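Local coordinates for protein aminotransferase (Psychrobacter arcticus 273-4, PDB 3IF2) that binds pyridoxal 5'-phosphate and probably transfers amino groups between amino acids and keto acids, perhaps as a valine-pyruvate transaminase, at residues 87-92 / 107-112; 270-275 / 286-291. All coordinates share one frame; numbering follows the deposited sequence.

Contact 1: 87-92 / 107-112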
ATOM      1  N   ALA A  87      -0.615  -5.181 -18.306  1.00 34.48           N
ATOM      2  CA  ALA A  87       0.507  -5.432 -19.214  1.00 34.43           C
ATOM      3  C   ALA A  87       1.646  -6.189 -18.515  1.00 34.03           C
ATOM      4  O   ALA A  87       2.192  -7.153 -19.072  1.00 33.97           O
ATOM      5  CB  ALA A  87       1.026  -4.106 -19.873  1.00 32.77           C
ATOM      6  N   PHE A  88       1.962  -5.762 -17.294  1.00 33.60           N
ATOM      7  CA  PHE A  88       3.002  -6.420 -16.473  1.00 34.00           C
ATOM      8  C   PHE A  88       2.626  -7.879 -16.117  1.00 34.27           C
ATOM      9  O   PHE A  88       3.477  -8.770 -16.217  1.00 34.02           O
ATOM     10  CB  PHE A  88       3.306  -5.587 -15.209  1.00 32.70           C
ATOM     11  CG  PHE A  88       4.502  -6.065 -14.406  1.00 32.54           C
ATOM     12  CD1 PHE A  88       5.741  -6.326 -15.026  1.00 32.45           C
ATOM     13  CD2 PHE A  88       4.428  -6.143 -13.021  1.00 32.08           C
ATOM     14  CE1 PHE A  88       6.852  -6.703 -14.290  1.00 32.16           C
ATOM     15  CE2 PHE A  88       5.522  -6.509 -12.265  1.00 32.23           C
ATOM     16  CZ  PHE A  88       6.749  -6.800 -12.888  1.00 32.79           C
ATOM     17  N   ILE A  89       1.366  -8.111 -15.732  1.00 33.97           N
ATOM     18  CA  ILE A  89       0.886  -9.469 -15.454  1.00 35.33           C
ATOM     19  C   ILE A  89       0.998 -10.364 -16.707  1.00 35.98           C
ATOM     20  O   ILE A  89       1.471 -11.492 -16.588  1.00 37.03           O
ATOM     21  CB  ILE A  89      -0.590  -9.492 -14.857  1.00 35.40           C
ATOM     22  CG1 ILE A  89      -0.585  -8.989 -13.397  1.00 34.25           C
ATOM     23  CG2 ILE A  89      -1.238 -10.904 -14.955  1.00 33.33           C
ATOM     24  CD1 ILE A  89      -1.964  -8.674 -12.870  1.00 33.99           C
ATOM     25  N   ASP A  90       0.570  -9.869 -17.876  1.00 36.57           N
ATOM     26  CA  ASP A  90       0.662 -10.649 -19.138  1.00 37.80           C
ATOM     27  C   ASP A  90       2.114 -10.995 -19.471  1.00 37.45           C
ATOM     28  O   ASP A  90       2.397 -12.129 -19.855  1.00 37.30           O
ATOM     29  CB  ASP A  90       0.025  -9.933 -20.346  1.00 38.69           C
ATOM     30  CG  ASP A  90      -1.480  -9.783 -20.241  1.00 39.64           C
ATOM     31  OD1 ASP A  90      -2.189 -10.666 -19.693  1.00 40.83           O
ATOM     32  OD2 ASP A  90      -1.970  -8.758 -20.753  1.00 41.59           O
ATOM     33  N   ALA A  91       3.017 -10.023 -19.305  1.00 37.38           N
ATOM     34  CA  ALA A  91       4.460 -10.238 -19.507  1.00 37.30           C
ATOM     35  C   ALA A  91       4.989 -11.344 -18.572  1.00 36.76           C
ATOM     36  O   ALA A  91       5.696 -12.256 -19.019  1.00 35.86           O
ATOM     37  CB  ALA A  91       5.226  -8.946 -19.282  1.00 37.39           C
ATOM     38  N   LEU A  92       4.607 -11.248 -17.294  1.00 35.86           N
ATOM     39  CA  LEU A  92       4.961 -12.241 -16.263  1.00 35.11           C
ATOM     40  C   LEU A  92       4.419 -13.644 -16.585  1.00 35.02           C
ATOM     41  O   LEU A  92       5.148 -14.626 -16.437  1.00 35.51           O
ATOM     42  CB  LEU A  92       4.516 -11.776 -14.857  1.00 34.35           C
ATOM     43  CG  LEU A  92       5.292 -10.606 -14.218  1.00 33.46           C
ATOM     44  CD1 LEU A  92       4.554 -10.059 -12.996  1.00 31.94           C
ATOM     45  CD2 LEU A  92       6.742 -11.011 -13.878  1.00 32.32           C
ATOM     46  N   GLU A 107      -5.120 -15.127 -14.380  1.00 38.41           N
ATOM     47  CA  GLU A 107      -5.834 -15.402 -13.120  1.00 38.83           C
ATOM     48  C   GLU A 107      -4.927 -15.800 -11.939  1.00 37.71           C
ATOM     49  O   GLU A 107      -5.344 -15.647 -10.792  1.00 37.37           O
ATOM     50  CB  GLU A 107      -6.908 -16.476 -13.321  1.00 39.94           C
ATOM     51  CG  GLU A 107      -8.066 -16.060 -14.218  1.00 41.40           C
ATOM     52  CD  GLU A 107      -9.050 -17.215 -14.475  1.00 43.31           C
ATOM     53  OE1 GLU A 107      -9.509 -17.888 -13.520  1.00 43.74           O
ATOM     54  OE2 GLU A 107      -9.380 -17.456 -15.654  1.00 45.47           O
ATOM     55  N   ASN A 108      -3.706 -16.274 -12.238  1.00 36.49           N
ATOM     56  CA  ASN A 108      -2.705 -16.728 -11.261  1.00 35.30           C
ATOM     57  C   ASN A 108      -1.698 -15.696 -10.765  1.00 35.26           C
ATOM     58  O   ASN A 108      -0.819 -16.036 -10.007  1.00 36.22           O
ATOM     59  CB  ASN A 108      -1.899 -17.891 -11.861  1.00 34.90           C
ATOM     60  CG  ASN A 108      -2.754 -19.091 -12.201  1.00 35.30           C
ATOM     61  OD1 ASN A 108      -2.892 -19.465 -13.369  1.00 33.91           O
ATOM     62  ND2 ASN A 108      -3.329 -19.708 -11.171  1.00 35.29           N
ATOM     63  N   ILE A 109      -1.816 -14.441 -11.162  1.00 35.65           N
ATOM     64  CA  ILE A 109      -0.847 -13.426 -10.767  1.00 35.25           C
ATOM     65  C   ILE A 109      -1.539 -12.136 -10.362  1.00 35.55           C
ATOM     66  O   ILE A 109      -2.433 -11.652 -11.076  1.00 35.44           O
ATOM     67  CB  ILE A 109       0.157 -13.098 -11.891  1.00 35.02           C
ATOM     68  CG1 ILE A 109       0.814 -14.374 -12.434  1.00 34.60           C
ATOM     69  CG2 ILE A 109       1.223 -12.088 -11.376  1.00 34.64           C
ATOM     70  CD1 ILE A 109       1.940 -14.127 -13.425  1.00 34.59           C
ATOM     71  N   ALA A 110      -1.127 -11.618  -9.204  1.00 34.92           N
ATOM     72  CA  ALA A 110      -1.581 -10.341  -8.681  1.00 34.89           C
ATOM     73  C   ALA A 110      -0.349  -9.554  -8.249  1.00 34.89           C
ATOM     74  O   ALA A 110       0.713 -10.137  -8.011  1.00 36.11           O
ATOM     75  CB  ALA A 110      -2.515 -10.539  -7.506  1.00 34.16           C
ATOM     76  N   LEU A 111      -0.505  -8.236  -8.184  1.00 35.07           N
ATOM     77  CA  LEU A 111       0.524  -7.308  -7.743  1.00 34.57           C
ATOM     78  C   LEU A 111       0.072  -6.679  -6.414  1.00 34.10           C
ATOM     79  O   LEU A 111      -1.148  -6.487  -6.185  1.00 32.70           O
ATOM     80  CB  LEU A 111       0.764  -6.211  -8.794  1.00 34.82           C
ATOM     81  CG  LEU A 111       1.164  -6.629 -10.212  1.00 35.21           C
ATOM     82  CD1 LEU A 111       1.359  -5.398 -11.122  1.00 35.10           C
ATOM     83  CD2 LEU A 111       2.408  -7.438 -10.178  1.00 34.64           C
ATOM     84  N   THR A 112       1.060  -6.380  -5.555  1.00 33.22           N
ATOM     85  CA  THR A 112       0.866  -5.728  -4.254  1.00 33.57           C
ATOM     86  C   THR A 112       1.873  -4.571  -4.119  1.00 34.23           C
ATOM     87  O   THR A 112       2.787  -4.455  -4.943  1.00 34.86           O
ATOM     88  CB  THR A 112       1.039  -6.756  -3.088  1.00 33.68           C
ATOM     89  OG1 THR A 112       2.374  -7.298  -3.084  1.00 33.60           O
ATOM     90  CG2 THR A 112       0.046  -7.903  -3.224  1.00 32.96           C
TER
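Ile89 and Ile109 bring the two backbones closest, their CA atoms 6.4 Å apart, where helix 86-100 passes over strand 109-112. The axes of the short segments approach to 8.9 Å and run at 131° to each other, nearer antiparallel than parallel. No hydrogen bond joins the two segments; the contact is apolar. The side chains of Ile89 and Ile109 lie alongside each other, pointing opposite ways, Ile89 CG2 lying 4.0 Å from Ile109 CB. The CD1 end of Ile89 instead reaches the backbone, 3.5 Å from Ile109 O, an oxygen that accepts a hydrogen bond from the Gln83 side chain. One turn on, Leu92 sets its CB 3.8 Å from Ile109 CD1. Phe88 starts off to the side, but with CG anti to the backbone N (chi1 -171°) its ring swings down to the strand. There both Leu111 methyls reach Phe88 CD2 at 3.7 Å, CD1 at the ring's edge in its plane, while Leu92 CD1 of the same helix lies over one face, 3.7 Å above the plane and displaced toward the rim. Helix 311-321 also packs against Phe88. Ala110 points the other way, to helix 291-305, so the strand has a helix layer on each side. This is the layered alpha/beta arrangement of the large domain in fold-type I pyridoxal-phosphate enzymes, here at strand 109-112, the end strand of the sheet within this chain.

Contact 2: 270-275 / 286-291; sequences LCFSLS and IIVADA. With PLP (pyridoxal-5'-phosphate), chain C.
Phe272 and Ile286 face each other as a hydrogen-bonded antiparallel pair, their CB atoms 3.9 Å apart. With CG beside the backbone N (chi1 -50°), the Phe272 ring leans back along the neighbouring strand: Ile286 O lies at its edge, near the ring plane, and CE1 reaches Val288 CG2 obliquely at 3.7 Å. Leu270 and Val288 continue this face of the sheet, while Cys271 and Ile287 lie on the other. Four backbone bonds tie the hairpin. Phe272 N to Ile286 O is 2.7 Å and nearly straight, with the donor in the carbonyl plane; in the return bond, Ile286 N sits 49° above the carbonyl plane of Phe272.

Beyond the last pair, the chain turns its hydroxyls to the cofactor. Ser273 OG, anti to its own nitrogen (chi1 -175°), donates to phosphate oxygen O2P of pyridoxal phosphate at 2.5 Å and accepts from Ser275 N at 3.1 Å, making an ST turn. Ser275 OG donates to O3P at 2.6 Å. An alanine in place of Ser273 would remove the hydroxyl that joins O2P to Ser275 N, and is likely to leave O2P less firmly held and the turn that positions Ser275 freer to move. Ser115 N and Arg283 of the same chain, and Tyr79 of the second subunit, also hydrogen-bond the cofactor.

The Phe272 face lies under helix 86-100, where Phe96 meets the Phe272 ring and Phe88 and Leu92 touch Ile286. On the Cys271 face, helix 115-125 packs against both Cys271 and Ile287, and helix 291-305 adds Ile294 and Val297 against Ile287. Strand 242-245 flanks 268-273, and strand 109-112 flanks 285-288.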
ATOM      1  N   LEU A 270       3.780 -18.355  -4.409  1.00 37.20           N
ATOM      2  CA  LEU A 270       5.144 -17.825  -4.638  1.00 37.25           C
ATOM      3  C   LEU A 270       5.108 -16.313  -4.647  1.00 35.94           C
ATOM      4  O   LEU A 270       4.391 -15.726  -5.458  1.00 35.29           O
ATOM      5  CB  LEU A 270       5.731 -18.295  -5.978  1.00 38.80           C
ATOM      6  CG  LEU A 270       6.303 -19.681  -6.181  1.00 39.98           C
ATOM      7  CD1 LEU A 270       6.782 -19.787  -7.610  1.00 40.71           C
ATOM      8  CD2 LEU A 270       7.458 -19.912  -5.225  1.00 41.34           C
ATOM      9  N   CYS A 271       5.878 -15.693  -3.759  1.00 35.78           N
ATOM     10  CA  CYS A 271       5.969 -14.236  -3.669  1.00 35.70           C
ATOM     11  C   CYS A 271       7.315 -13.793  -4.229  1.00 36.45           C
ATOM     12  O   CYS A 271       8.363 -14.360  -3.866  1.00 36.51           O
ATOM     13  CB  CYS A 271       5.851 -13.776  -2.228  1.00 36.12           C
ATOM     14  SG  CYS A 271       4.293 -14.233  -1.429  1.00 36.48           S
ATOM     15  N   PHE A 272       7.274 -12.831  -5.158  1.00 36.42           N
ATOM     16  CA  PHE A 272       8.470 -12.207  -5.730  1.00 35.97           C
ATOM     17  C   PHE A 272       8.385 -10.719  -5.444  1.00 35.10           C
ATOM     18  O   PHE A 272       7.360 -10.212  -4.971  1.00 35.18           O
ATOM     19  CB  PHE A 272       8.582 -12.421  -7.236  1.00 37.16           C
ATOM     20  CG  PHE A 272       8.427 -13.844  -7.669  1.00 38.08           C
ATOM     21  CD1 PHE A 272       7.154 -14.381  -7.859  1.00 38.12           C
ATOM     22  CD2 PHE A 272       9.551 -14.647  -7.914  1.00 38.84           C
ATOM     23  CE1 PHE A 272       6.994 -15.696  -8.269  1.00 38.47           C
ATOM     24  CE2 PHE A 272       9.405 -15.967  -8.333  1.00 38.86           C
ATOM     25  CZ  PHE A 272       8.122 -16.495  -8.518  1.00 39.12           C
ATOM     26  N   SER A 273       9.476 -10.025  -5.727  1.00 34.93           N
ATOM     27  CA  SER A 273       9.565  -8.586  -5.519  1.00 34.39           C
ATOM     28  C   SER A 273      10.547  -7.965  -6.507  1.00 34.87           C
ATOM     29  O   SER A 273      11.461  -8.653  -6.981  1.00 34.29           O
ATOM     30  CB  SER A 273      10.048  -8.315  -4.104  1.00 33.54           C
ATOM     31  OG  SER A 273      10.056  -6.946  -3.798  1.00 32.93           O
ATOM     32  N   LEU A 274      10.317  -6.683  -6.818  1.00 35.65           N
ATOM     33  CA  LEU A 274      11.237  -5.867  -7.628  1.00 36.35           C
ATOM     34  C   LEU A 274      12.208  -5.071  -6.733  1.00 36.88           C
ATOM     35  O   LEU A 274      13.083  -4.365  -7.241  1.00 36.67           O
ATOM     36  CB  LEU A 274      10.470  -4.908  -8.547  1.00 35.51           C
ATOM     37  CG  LEU A 274       9.553  -5.479  -9.628  1.00 35.22           C
ATOM     38  CD1 LEU A 274       8.986  -4.314 -10.500  1.00 34.64           C
ATOM     39  CD2 LEU A 274      10.305  -6.489 -10.471  1.00 34.43           C
ATOM     40  N   SER A 275      12.080  -5.197  -5.412  1.00 37.72           N
ATOM     41  CA  SER A 275      12.934  -4.449  -4.474  1.00 37.68           C
ATOM     42  C   SER A 275      14.410  -4.835  -4.541  1.00 37.14           C
ATOM     43  O   SER A 275      15.287  -3.970  -4.655  1.00 37.00           O
ATOM     44  CB  SER A 275      12.424  -4.617  -3.041  1.00 36.88           C
ATOM     45  OG  SER A 275      11.112  -4.133  -2.936  1.00 35.47           O
ATOM     46  N   ILE A 286       4.972  -9.316  -6.252  1.00 31.90           N
ATOM     47  CA  ILE A 286       4.332 -10.174  -7.244  1.00 32.58           C
ATOM     48  C   ILE A 286       3.911 -11.466  -6.545  1.00 33.81           C
ATOM     49  O   ILE A 286       4.740 -12.064  -5.871  1.00 35.03           O
ATOM     50  CB  ILE A 286       5.316 -10.555  -8.388  1.00 32.88           C
ATOM     51  CG1 ILE A 286       5.987  -9.312  -9.020  1.00 34.17           C
ATOM     52  CG2 ILE A 286       4.611 -11.425  -9.454  1.00 32.28           C
ATOM     53  CD1 ILE A 286       7.193  -9.634  -9.976  1.00 34.46           C
ATOM     54  N   ILE A 287       2.654 -11.902  -6.719  1.00 33.65           N
ATOM     55  CA  ILE A 287       2.147 -13.154  -6.144  1.00 33.44           C
ATOM     56  C   ILE A 287       1.707 -14.086  -7.280  1.00 34.35           C
ATOM     57  O   ILE A 287       0.904 -13.681  -8.108  1.00 34.74           O
ATOM     58  CB  ILE A 287       0.921 -12.942  -5.168  1.00 32.45           C
ATOM     59  CG1 ILE A 287       1.299 -12.105  -3.943  1.00 32.56           C
ATOM     60  CG2 ILE A 287       0.409 -14.275  -4.658  1.00 31.72           C
ATOM     61  CD1 ILE A 287       0.107 -11.746  -3.000  1.00 32.47           C
ATOM     62  N   VAL A 288       2.256 -15.306  -7.315  1.00 34.93           N
ATOM     63  CA  VAL A 288       1.841 -16.373  -8.233  1.00 34.54           C
ATOM     64  C   VAL A 288       1.108 -17.423  -7.363  1.00 35.12           C
ATOM     65  O   VAL A 288       1.708 -17.980  -6.423  1.00 34.30           O
ATOM     66  CB  VAL A 288       3.021 -16.986  -8.980  1.00 34.42           C
ATOM     67  CG1 VAL A 288       2.559 -18.197  -9.828  1.00 33.07           C
ATOM     68  CG2 VAL A 288       3.702 -15.900  -9.846  1.00 33.28           C
ATOM     69  N   ALA A 289      -0.180 -17.674  -7.665  1.00 34.88           N
ATOM     70  CA  ALA A 289      -1.013 -18.578  -6.849  1.00 34.36           C
ATOM     71  C   ALA A 289      -2.236 -19.086  -7.568  1.00 34.27           C
ATOM     72  O   ALA A 289      -2.478 -18.729  -8.714  1.00 36.30           O
ATOM     73  CB  ALA A 289      -1.444 -17.845  -5.584  1.00 33.27           C
ATOM     74  N   ASP A 290      -3.011 -19.920  -6.884  1.00 34.07           N
ATOM     75  CA  ASP A 290      -4.301 -20.391  -7.393  1.00 35.40           C
ATOM     76  C   ASP A 290      -5.229 -19.188  -7.525  1.00 34.66           C
ATOM     77  O   ASP A 290      -5.138 -18.250  -6.715  1.00 34.07           O
ATOM     78  CB  ASP A 290      -4.964 -21.382  -6.413  1.00 36.45           C
ATOM     79  CG  ASP A 290      -6.224 -22.043  -6.991  1.00 37.26           C
ATOM     80  OD1 ASP A 290      -6.066 -22.897  -7.890  1.00 37.51           O
ATOM     81  OD2 ASP A 290      -7.352 -21.737  -6.529  1.00 37.44           O
ATOM     82  N   ALA A 291      -6.124 -19.241  -8.514  1.00 34.23           N
ATOM     83  CA  ALA A 291      -7.124 -18.182  -8.770  1.00 34.57           C
ATOM     84  C   ALA A 291      -7.835 -17.705  -7.492  1.00 35.47           C
ATOM     85  O   ALA A 291      -7.994 -16.497  -7.274  1.00 35.93           O
ATOM     86  CB  ALA A 291      -8.169 -18.661  -9.794  1.00 33.38           C
TER
HETATM   87  N1  PLP C 500      11.220 -10.892   2.013  1.00 49.48           N
HETATM   88  C2  PLP C 500      12.472 -10.854   2.590  1.00 50.57           C
HETATM   89  C2A PLP C 500      13.138 -12.159   2.888  1.00 50.11           C
HETATM   90  C3  PLP C 500      13.082  -9.609   2.862  1.00 51.41           C
HETATM   91  O3  PLP C 500      14.326  -9.524   3.431  1.00 50.06           O
HETATM   92  C4  PLP C 500      12.395  -8.407   2.566  1.00 52.20           C
HETATM   93  C4A PLP C 500      12.975  -7.115   3.130  1.00 53.42           C
HETATM   94  O4A PLP C 500      13.112  -6.105   2.428  1.00 54.71           O
HETATM   95  C5  PLP C 500      11.091  -8.479   1.971  1.00 50.64           C
HETATM   96  C6  PLP C 500      10.538  -9.746   1.708  1.00 49.70           C
HETATM   97  C5A PLP C 500      10.237  -7.237   1.646  1.00 48.52           C
HETATM   98  O4P PLP C 500      10.490  -6.687   0.370  1.00 45.22           O
HETATM   99  P   PLP C 500       9.495  -5.604  -0.271  1.00 40.81           P
HETATM  100  O1P PLP C 500       8.252  -5.182   0.475  1.00 40.33           O
HETATM  101  O2P PLP C 500       9.092  -6.293  -1.532  1.00 40.66           O
HETATM  102  O3P PLP C 500      10.331  -4.407  -0.501  1.00 38.75           O

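Overall arrangement
Contacts 1 and 2 are both buried, their centres about 9 Å apart, and they share one sheet: strand 109-112 of contact 1 is the antiparallel neighbour of strand 285-288 in contact 2. Ala110 O and Ile287 N, 2.9 Å apart, probably form one of the backbone bonds joining them. Helix 86-100 spans both, since Leu92 CD1 also packs on Ile286 CG2 at 3.8 Å. Their chemistry differs with position. Contact 1, farther from the chain's centre, joins helix to sheet by apolar side chains, with no hydrogen bond between its segments. Contact 2 lies deeper, joins strand to strand by backbone bonds, and ends in the serine hydroxyls that hold the cofactor phosphate.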